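Local coordinates for inositol-1,4,5-trisphosphate 5-phosphatase 1 (Schizosaccharomyces pombe, PDB 1I9Z), which removes the 5-phosphate from phosphoinositides and soluble inositol phosphates, controlling phosphatidylinositol 4,5-bisphosphate levels in membrane trafficking and signalling, at residues Val202-Asp207 and Pro248-Leu253; Gly266-Asp271 and Asp305-Tyr310. All blocks are in the same frame, centred on the assembly; numbering follows the deposited sequence.

Contact 1: Val202-Asp207 and Pro248-Leu253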
loop_
_atom_site.group_PDB
_atom_site.type_symbol
_atom_site.label_atom_id
_atom_site.label_comp_id
_atom_site.label_asym_id
_atom_site.label_seq_id
_atom_site.Cartn_x
_atom_site.Cartn_y
_atom_site.Cartn_z
ATOM N N VAL A 202 -4.973 -4.338 3.485
ATOM C CA VAL A 202 -5.102 -3.239 2.536
ATOM C C VAL A 202 -3.902 -2.301 2.790
ATOM O O VAL A 202 -3.633 -1.958 3.966
ATOM C CB VAL A 202 -6.386 -2.400 2.797
ATOM C CG1 VAL A 202 -6.436 -1.243 1.776
ATOM C CG2 VAL A 202 -7.660 -3.265 2.712
ATOM N N VAL A 203 -3.199 -1.860 1.746
ATOM C CA VAL A 203 -2.078 -0.910 1.951
ATOM C C VAL A 203 -2.444 0.218 1.037
ATOM O O VAL A 203 -2.711 -0.003 -0.168
ATOM C CB VAL A 203 -0.675 -1.468 1.556
ATOM C CG1 VAL A 203 0.387 -0.358 1.713
ATOM C CG2 VAL A 203 -0.312 -2.634 2.470
ATOM N N TRP A 204 -2.564 1.429 1.613
ATOM C CA TRP A 204 -2.978 2.598 0.811
ATOM C C TRP A 204 -1.852 3.605 1.018
ATOM O O TRP A 204 -1.517 3.942 2.155
ATOM C CB TRP A 204 -4.288 3.142 1.329
ATOM C CG TRP A 204 -4.941 4.209 0.548
ATOM C CD1 TRP A 204 -4.371 5.090 -0.334
ATOM C CD2 TRP A 204 -6.330 4.550 0.614
ATOM N NE1 TRP A 204 -5.322 5.935 -0.819
ATOM C CE2 TRP A 204 -6.528 5.628 -0.241
ATOM C CE3 TRP A 204 -7.416 4.043 1.341
ATOM C CZ2 TRP A 204 -7.802 6.238 -0.416
ATOM C CZ3 TRP A 204 -8.690 4.656 1.153
ATOM C CH2 TRP A 204 -8.859 5.725 0.294
ATOM N N PHE A 205 -1.295 4.129 -0.070
ATOM C CA PHE A 205 -0.132 4.958 0.058
ATOM C C PHE A 205 0.048 5.923 -1.103
ATOM O O PHE A 205 -0.658 5.826 -2.100
ATOM C CB PHE A 205 1.130 4.026 0.108
ATOM C CG PHE A 205 1.417 3.281 -1.240
ATOM C CD1 PHE A 205 2.333 3.815 -2.153
ATOM C CD2 PHE A 205 0.772 2.092 -1.564
ATOM C CE1 PHE A 205 2.604 3.160 -3.366
ATOM C CE2 PHE A 205 1.019 1.410 -2.765
ATOM C CZ PHE A 205 1.960 1.949 -3.684
ATOM N N GLY A 206 1.020 6.814 -0.959
ATOM C CA GLY A 206 1.348 7.745 -2.047
ATOM C C GLY A 206 1.577 9.148 -1.557
ATOM O O GLY A 206 1.975 9.344 -0.423
ATOM N N ASP A 207 1.336 10.132 -2.422
ATOM C CA ASP A 207 1.555 11.539 -2.088
ATOM C C ASP A 207 0.176 12.017 -1.643
ATOM O O ASP A 207 -0.638 12.524 -2.437
ATOM C CB ASP A 207 2.007 12.319 -3.330
ATOM C CG ASP A 207 2.286 13.793 -3.017
ATOM O OD1 ASP A 207 1.896 14.247 -1.897
ATOM O OD2 ASP A 207 2.868 14.488 -3.892
ATOM N N PRO A 248 -9.726 5.519 8.735
ATOM C CA PRO A 248 -10.005 4.838 10.007
ATOM C C PRO A 248 -9.497 3.387 9.942
ATOM O O PRO A 248 -9.533 2.687 8.903
ATOM C CB PRO A 248 -11.555 4.920 10.139
ATOM C CG PRO A 248 -12.048 5.003 8.674
ATOM C CD PRO A 248 -10.948 5.946 8.026
ATOM N N PHE A 249 -9.025 2.916 11.070
ATOM C CA PHE A 249 -8.476 1.595 11.208
ATOM C C PHE A 249 -7.173 1.376 10.446
ATOM O O PHE A 249 -6.709 0.255 10.378
ATOM C CB PHE A 249 -9.513 0.512 10.854
ATOM C CG PHE A 249 -10.784 0.606 11.682
ATOM C CD1 PHE A 249 -11.958 1.100 11.121
ATOM C CD2 PHE A 249 -10.777 0.258 13.039
ATOM C CE1 PHE A 249 -13.106 1.258 11.896
ATOM C CE2 PHE A 249 -11.939 0.414 13.825
ATOM C CZ PHE A 249 -13.090 0.915 13.247
ATOM N N PHE A 250 -6.605 2.432 9.840
ATOM C CA PHE A 250 -5.298 2.304 9.223
ATOM C C PHE A 250 -4.220 2.721 10.224
ATOM O O PHE A 250 -4.428 3.622 11.050
ATOM C CB PHE A 250 -5.111 3.232 8.008
ATOM C CG PHE A 250 -5.734 2.702 6.754
ATOM C CD1 PHE A 250 -7.123 2.867 6.549
ATOM C CD2 PHE A 250 -4.939 1.992 5.816
ATOM C CE1 PHE A 250 -7.735 2.328 5.403
ATOM C CE2 PHE A 250 -5.520 1.447 4.645
ATOM C CZ PHE A 250 -6.901 1.613 4.437
ATOM N N SER A 251 -3.063 2.091 10.129
ATOM C CA SER A 251 -1.953 2.430 10.993
ATOM C C SER A 251 -0.791 2.915 10.164
ATOM O O SER A 251 -0.732 2.631 8.960
ATOM C CB SER A 251 -1.497 1.198 11.802
ATOM O OG SER A 251 -2.563 0.791 12.692
ATOM N N GLU A 252 0.089 3.690 10.811
ATOM C CA GLU A 252 1.314 4.151 10.174
ATOM C C GLU A 252 2.411 3.861 11.169
ATOM O O GLU A 252 2.184 4.042 12.394
ATOM C CB GLU A 252 1.274 5.658 9.894
ATOM C CG GLU A 252 2.498 6.141 9.108
ATOM C CD GLU A 252 2.472 7.617 8.827
ATOM O OE1 GLU A 252 1.989 8.413 9.685
ATOM O OE2 GLU A 252 2.990 8.022 7.766
ATOM N N LEU A 253 3.553 3.350 10.699
ATOM C CA LEU A 253 4.671 3.156 11.604
ATOM C C LEU A 253 5.155 4.554 11.946
ATOM O O LEU A 253 4.897 5.513 11.234
ATOM C CB LEU A 253 5.836 2.425 10.905
ATOM C CG LEU A 253 6.164 1.015 11.373
ATOM C CD1 LEU A 253 4.952 0.359 11.883
ATOM C CD2 LEU A 253 6.951 0.230 10.322
#
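Val202 and Trp204, two residues apart on strand 201-205, direct their side chains toward Phe250, which belongs to an irregular chain passing over the strand, and no hydrogen bond joins the two segments. The contact is made by apolar side chains, burying 142 Å² in all, and all three residues are buried in the protein. Phe250 brings the far end of its ring. Phe250 CZ sits 3.9 Å from CG1 of Val202, a methyl that lies at the ring edge, near the ring plane. The neighbouring carbon, Phe250 CE2, comes to 3.9 Å from CB of Trp204. Phe250 CZ also meets the benzo side of the indole, 4.0 Å from Trp204 CE3, arriving at the edge of that ring system rather than over a face; the two side chains run at about a right angle to each other. In Trp204, CG stands opposite the backbone N (chi1 -173°), which carries the indole off the strand and brings its edge at CE3 up to Phe250. The indole NE1 is satisfied by Ser165 OG, and Phe247 and Tyr181 pack on the same ring system. Replacing Phe250 with an alanine would probably open a gap over Val202 CG1 and Trp204 CB and cost the loop its apolar hold on the strand. Farther along, the chain turns a corner at Gly206, whose backbone angles call for glycine, and Asp207 then bonds to Asn33. Here, on the five-stranded sheet, one of the two of the DNase I-like fold, Trp204, Gly206 and Asp207 form part of the WXGDXN(F/Y)R signature of inositol polyphosphate 5-phosphatases.

Contact 2: Gly266-Asp271 and Asp305-Tyr310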
loop_
_atom_site.group_PDB
_atom_site.type_symbol
_atom_site.label_atom_id
_atom_site.label_comp_id
_atom_site.label_asym_id
_atom_site.label_seq_id
_atom_site.Cartn_x
_atom_site.Cartn_y
_atom_site.Cartn_z
ATOM N N GLY A 266 18.206 17.505 -7.192
ATOM C CA GLY A 266 19.630 17.100 -7.172
ATOM C C GLY A 266 20.357 17.406 -5.853
ATOM O O GLY A 266 21.545 17.087 -5.673
ATOM N N THR A 267 19.690 18.027 -4.894
ATOM C CA THR A 267 20.429 18.390 -3.670
ATOM C C THR A 267 19.719 17.954 -2.342
ATOM O O THR A 267 18.581 17.441 -2.346
ATOM C CB THR A 267 20.600 19.909 -3.597
ATOM O OG1 THR A 267 19.355 20.484 -3.207
ATOM C CG2 THR A 267 20.913 20.513 -4.972
ATOM N N ASP A 268 20.392 18.238 -1.225
ATOM C CA ASP A 268 19.864 17.928 0.115
ATOM C C ASP A 268 19.182 19.156 0.653
ATOM O O ASP A 268 18.838 19.199 1.857
ATOM C CB ASP A 268 21.056 17.622 1.056
ATOM C CG ASP A 268 21.676 16.273 0.786
ATOM O OD1 ASP A 268 20.931 15.301 0.518
ATOM O OD2 ASP A 268 22.925 16.112 0.890
ATOM N N ILE A 269 18.918 20.134 -0.202
ATOM C CA ILE A 269 18.457 21.420 0.295
ATOM C C ILE A 269 16.951 21.619 0.129
ATOM O O ILE A 269 16.410 21.356 -0.948
ATOM C CB ILE A 269 19.237 22.504 -0.481
ATOM C CG1 ILE A 269 20.738 22.324 -0.138
ATOM C CG2 ILE A 269 18.778 23.945 -0.161
ATOM C CD1 ILE A 269 21.571 23.438 -0.696
ATOM N N TYR A 270 16.304 22.091 1.194
ATOM C CA TYR A 270 14.850 22.357 1.054
ATOM C C TYR A 270 14.619 23.635 0.240
ATOM O O TYR A 270 15.307 24.680 0.411
ATOM C CB TYR A 270 14.169 22.466 2.411
ATOM C CG TYR A 270 14.038 21.136 3.045
ATOM C CD1 TYR A 270 14.943 20.710 4.034
ATOM C CD2 TYR A 270 12.972 20.229 2.655
ATOM C CE1 TYR A 270 14.812 19.390 4.650
ATOM C CE2 TYR A 270 12.843 18.955 3.303
ATOM C CZ TYR A 270 13.783 18.556 4.277
ATOM O OH TYR A 270 13.733 17.286 4.828
ATOM N N ASP A 271 13.574 23.563 -0.574
ATOM C CA ASP A 271 13.147 24.604 -1.487
ATOM C C ASP A 271 13.697 26.007 -1.268
ATOM O O ASP A 271 13.262 26.699 -0.343
ATOM C CB ASP A 271 11.578 24.691 -1.489
ATOM C CG ASP A 271 11.056 25.588 -2.636
ATOM O OD1 ASP A 271 11.817 25.911 -3.563
ATOM O OD2 ASP A 271 9.872 25.960 -2.621
ATOM N N ASP A 305 11.668 16.603 -6.721
ATOM C CA ASP A 305 11.629 17.508 -5.572
ATOM C C ASP A 305 11.064 16.728 -4.359
ATOM O O ASP A 305 10.987 17.253 -3.254
ATOM C CB ASP A 305 10.820 18.773 -5.874
ATOM C CG ASP A 305 9.433 18.479 -6.414
ATOM O OD1 ASP A 305 9.012 17.318 -6.674
ATOM O OD2 ASP A 305 8.753 19.499 -6.558
ATOM N N HIS A 306 10.691 15.467 -4.546
ATOM C CA HIS A 306 10.326 14.602 -3.407
ATOM C C HIS A 306 11.350 13.486 -3.277
ATOM O O HIS A 306 11.962 13.067 -4.277
ATOM C CB HIS A 306 9.014 13.826 -3.613
ATOM C CG HIS A 306 7.800 14.683 -3.634
ATOM N ND1 HIS A 306 6.742 14.504 -2.758
ATOM C CD2 HIS A 306 7.432 15.666 -4.481
ATOM C CE1 HIS A 306 5.765 15.342 -3.084
ATOM N NE2 HIS A 306 6.160 16.060 -4.131
ATOM N N ARG A 307 11.549 12.986 -2.059
ATOM C CA ARG A 307 12.337 11.733 -1.900
ATOM C C ARG A 307 11.377 10.590 -1.970
ATOM O O ARG A 307 10.207 10.738 -1.572
ATOM C CB ARG A 307 12.979 11.601 -0.521
ATOM C CG ARG A 307 14.022 12.674 -0.264
ATOM C CD ARG A 307 15.467 12.183 -0.856
ATOM N NE ARG A 307 16.356 13.296 -0.587
ATOM C CZ ARG A 307 16.577 14.330 -1.383
ATOM N NH1 ARG A 307 16.051 14.436 -2.620
ATOM N NH2 ARG A 307 17.182 15.412 -0.850
ATOM N N PRO A 308 11.811 9.435 -2.513
ATOM C CA PRO A 308 10.990 8.241 -2.602
ATOM C C PRO A 308 10.987 7.609 -1.199
ATOM O O PRO A 308 11.886 7.921 -0.354
ATOM C CB PRO A 308 11.731 7.334 -3.645
ATOM C CG PRO A 308 13.162 7.799 -3.574
ATOM C CD PRO A 308 13.178 9.250 -3.066
ATOM N N ILE A 309 9.986 6.765 -0.929
ATOM C CA ILE A 309 9.905 6.075 0.374
ATOM C C ILE A 309 9.532 4.601 0.144
ATOM O O ILE A 309 9.178 4.186 -0.988
ATOM C CB ILE A 309 8.808 6.690 1.295
ATOM C CG1 ILE A 309 7.449 6.659 0.596
ATOM C CG2 ILE A 309 9.163 8.132 1.627
ATOM C CD1 ILE A 309 6.223 6.958 1.551
ATOM N N TYR A 310 9.689 3.777 1.177
ATOM C CA TYR A 310 9.244 2.399 1.072
ATOM C C TYR A 310 8.841 1.889 2.450
ATOM O O TYR A 310 9.204 2.494 3.487
ATOM C CB TYR A 310 10.323 1.462 0.461
ATOM C CG TYR A 310 11.513 1.232 1.386
ATOM C CD1 TYR A 310 11.503 0.171 2.301
ATOM C CD2 TYR A 310 12.572 2.108 1.400
ATOM C CE1 TYR A 310 12.556 -0.019 3.209
ATOM C CE2 TYR A 310 13.631 1.955 2.339
ATOM C CZ TYR A 310 13.616 0.901 3.210
ATOM O OH TYR A 310 14.687 0.706 4.064
HETATM O O HOH W 1 16.266 16.354 -4.806
HETATM O O HOH W 2 18.385 15.006 1.656
#
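Arg307 reaches Thr267 and Asp268 with the end of its guanidinium, its chain bent at chi2 (-86°) to get there. The one direct hydrogen bond runs from Arg307 NH2 to the backbone O of Thr267, at 2.9 Å with an N-H...O angle of 152°; the donor is tilted 24° from the carbonyl plane. Arg307 NH2 also gives a bond to water 2, 2.8 Å away, and that water in turn donates to Asp268 OD1. The carboxylate itself is a long partner: Asp268 OD1 stands 4.0 Å from Arg307 NH2, well out of the guanidinium plane, with attraction between charges but no N-H aimed at it. OD1 is satisfied instead by the water and by Tyr302 OH. On the other branch, Arg307 NH1 donates to water 1 at 2.9 Å, and this water accepts a weak bond from Gly266 N. The loop is braced from within by an ST turn, in which Thr267 OG1 takes the N-H of Ile269; the same hydroxyl is hydrogen-bonded to Asp264 O. Arg307 thus ties the loop to the SDHRP motif of inositol polyphosphate 5-phosphatases, whose Asp-His pair recurs in the DNase I-like fold; here Asp305 touches the bound inositol bisphosphate and His306 ND1 bonds to Asp283.

How the contacts relate
Contact 1 comes first along the chain and closes before contact 2 opens, yet segments 248-253 and 266-271 belong to the same long connection between helix 236-242 and strand 283-288. The centres lie 22 Å apart in the catalytic 5-phosphatase domain of a longer protein, contact 1 nearer its middle. Contact 1 uses strand 201-205 of the five-stranded sheet, contact 2 the turn leading into strand 309-320 of the six-stranded one. They meet where Asp207 OD2 packs 3.1 Å from His306 CE1, with Asn33 beside both residues. One connection thus rests first on the five-stranded sheet, then on the chain that carries Asp305 to the ligand, though the Arg307 side chain stays about 13 Å from that ligand.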